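Local coordinates for TRAP-type C4-dicarboxylate:H+ symport system substrate-binding component DctP (Shewanella oneidensis, PDB 4MX6), which probably captures C4-dicarboxylates such as succinate in the periplasm and delivers them to a TRAP-type proton-coupled transporter, at residues 84-89 / 98-103. Numbering follows the deposited sequence.
Sequences NNELAA and VAPSLS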
loop_
_atom_site.group_PDB
_atom_site.type_symbol
_atom_site.label_atom_id
_atom_site.label_comp_id
_atom_site.label_asym_id
_atom_site.label_seq_id
_atom_site.Cartn_x
_atom_site.Cartn_y
_atom_site.Cartn_z
ATOM N N ASN A 84 -3.290 4.616 -12.215
ATOM C CA ASN A 84 -4.237 4.028 -13.137
ATOM C C ASN A 84 -3.577 3.307 -14.302
ATOM O O ASN A 84 -4.186 2.368 -14.816
ATOM C CB ASN A 84 -5.245 5.063 -13.637
ATOM C CG ASN A 84 -6.205 5.526 -12.541
ATOM O OD1 ASN A 84 -6.261 4.949 -11.444
ATOM N ND2 ASN A 84 -6.958 6.577 -12.833
ATOM N N ASN A 85 -2.351 3.694 -14.697
ATOM C CA ASN A 85 -1.710 3.115 -15.888
ATOM C C ASN A 85 -0.465 2.258 -15.639
ATOM O O ASN A 85 0.048 1.666 -16.581
ATOM C CB ASN A 85 -1.412 4.181 -16.968
ATOM C CG ASN A 85 -0.397 5.236 -16.530
ATOM O OD1 ASN A 85 0.210 5.147 -15.473
ATOM N ND2 ASN A 85 -0.174 6.221 -17.394
ATOM N N GLU A 86 0.007 2.149 -14.404
ATOM C CA GLU A 86 1.293 1.507 -14.186
ATOM C C GLU A 86 1.290 0.010 -14.504
ATOM O O GLU A 86 2.287 -0.490 -15.023
ATOM C CB GLU A 86 1.810 1.778 -12.771
ATOM C CG GLU A 86 1.007 1.142 -11.654
ATOM C CD GLU A 86 1.605 1.385 -10.271
ATOM O OE1 GLU A 86 2.771 1.847 -10.152
ATOM O OE2 GLU A 86 0.888 1.112 -9.277
ATOM N N LEU A 87 0.210 -0.715 -14.207
ATOM C CA LEU A 87 0.219 -2.152 -14.470
ATOM C C LEU A 87 0.110 -2.420 -15.979
ATOM O O LEU A 87 0.772 -3.325 -16.499
ATOM C CB LEU A 87 -0.870 -2.894 -13.673
ATOM C CG LEU A 87 -0.556 -3.031 -12.175
ATOM C CD1 LEU A 87 -1.700 -3.709 -11.446
ATOM C CD2 LEU A 87 0.726 -3.811 -11.927
ATOM N N ALA A 88 -0.690 -1.629 -16.693
ATOM C CA ALA A 88 -0.715 -1.734 -18.144
ATOM C C ALA A 88 0.684 -1.457 -18.720
ATOM O O ALA A 88 1.155 -2.192 -19.597
ATOM C CB ALA A 88 -1.737 -0.788 -18.730
ATOM N N ALA A 89 1.354 -0.425 -18.216
ATOM C CA ALA A 89 2.706 -0.110 -18.661
ATOM C C ALA A 89 3.686 -1.262 -18.394
ATOM O O ALA A 89 4.524 -1.583 -19.238
ATOM C CB ALA A 89 3.183 1.165 -18.008
ATOM N N VAL A 98 7.326 -2.279 -10.741
ATOM C CA VAL A 98 6.430 -1.394 -10.008
ATOM C C VAL A 98 6.123 -2.064 -8.666
ATOM O O VAL A 98 6.418 -3.253 -8.476
ATOM C CB VAL A 98 5.135 -1.074 -10.798
ATOM C CG1 VAL A 98 5.476 -0.261 -12.050
ATOM C CG2 VAL A 98 4.366 -2.338 -11.173
ATOM N N ALA A 99 5.551 -1.309 -7.731
ATOM C CA ALA A 99 5.238 -1.849 -6.413
ATOM C C ALA A 99 3.930 -1.237 -5.902
ATOM O O ALA A 99 3.916 -0.442 -4.951
ATOM C CB ALA A 99 6.392 -1.639 -5.441
ATOM N N PRO A 100 2.809 -1.602 -6.544
ATOM C CA PRO A 100 1.514 -1.059 -6.134
ATOM C C PRO A 100 1.079 -1.569 -4.782
ATOM O O PRO A 100 1.404 -2.693 -4.382
ATOM C CB PRO A 100 0.545 -1.586 -7.211
ATOM C CG PRO A 100 1.419 -2.134 -8.318
ATOM C CD PRO A 100 2.662 -2.587 -7.630
ATOM N N SER A 101 0.264 -0.764 -4.119
ATOM C CA SER A 101 -0.520 -1.247 -3.003
ATOM C C SER A 101 -1.211 -2.557 -3.373
ATOM O O SER A 101 -1.731 -2.713 -4.480
ATOM C CB SER A 101 -1.593 -0.221 -2.672
ATOM O OG SER A 101 -2.504 -0.761 -1.734
ATOM N N LEU A 102 -1.297 -3.454 -2.391
ATOM C CA LEU A 102 -2.013 -4.711 -2.527
ATOM C C LEU A 102 -3.482 -4.489 -2.902
ATOM O O LEU A 102 -4.118 -5.417 -3.390
ATOM C CB LEU A 102 -1.875 -5.536 -1.236
ATOM C CG LEU A 102 -0.430 -5.972 -0.952
ATOM C CD1 LEU A 102 -0.246 -6.402 0.479
ATOM C CD2 LEU A 102 -0.004 -7.095 -1.886
ATOM N N SER A 103 -4.009 -3.286 -2.642
ATOM C CA SER A 103 -5.382 -2.922 -2.953
ATOM C C SER A 103 -5.649 -2.712 -4.438
ATOM O O SER A 103 -6.802 -2.573 -4.837
ATOM C CB SER A 103 -5.734 -1.597 -2.269
ATOM O OG SER A 103 -5.321 -1.569 -0.919
HETATM O O HOH W 1 4.770 1.398 -8.433
#
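The carboxylate of Glu-86 meets Val-98 and Pro-100 with one oxygen each. OE2 lies over one face of the pyrrolidine ring, nearer its CB-CG side, 3.4 Å from Pro-100 CB and just as near to CG, while OE1 comes no nearer to Val-98 than 3.8 Å, at its CB. No direct hydrogen bond joins 84-89 to 98-103; the polar link runs through one water, which donates to Glu-86 OE1 at 2.7 Å and accepts from Ala-99 N at 2.9 Å. Torsions explain the reach: CG of Glu-86 sits between its backbone N and carbonyl carbon (chi1 67°), and the chain is extended beyond it (chi2 177°), carrying the acid across to the other segment. Beside this polar bridge, Leu-87 adds an apolar one. Its CD2 touches Val-98 CG2 and also Pro-100 CG, 4.0 Å from each, so a single methyl spans both residues.

Further out, the 98-103 segment is held by backbone hydrogen bonds of Val-98 to Val-249 and Pro-100 to Met-247, which tie it to strand 243-251, and Tyr-108 packs on Leu-87. Ala-99 O accepts a hydrogen bond from Lys-51, a succinate-binding residue, and the Pro-100 side chain lies about 4 Å from that of Lys-104, another of them. The contact thus joins helix 86-91 to a segment bordering the ligand pocket of this solute-binding fold.

With an alanine at Glu-86, the water would probably lose its carboxylate partner and the Ala-99 amide its link to helix 86-91, and a gap is likely to open over the Pro-100 ring. Chemically, OE2 meets only carbon across the contact, whereas OE1 takes a water hydrogen; the water therefore carries the polar link to Ala-99 N and would probably stabilise the carboxylate at OE1.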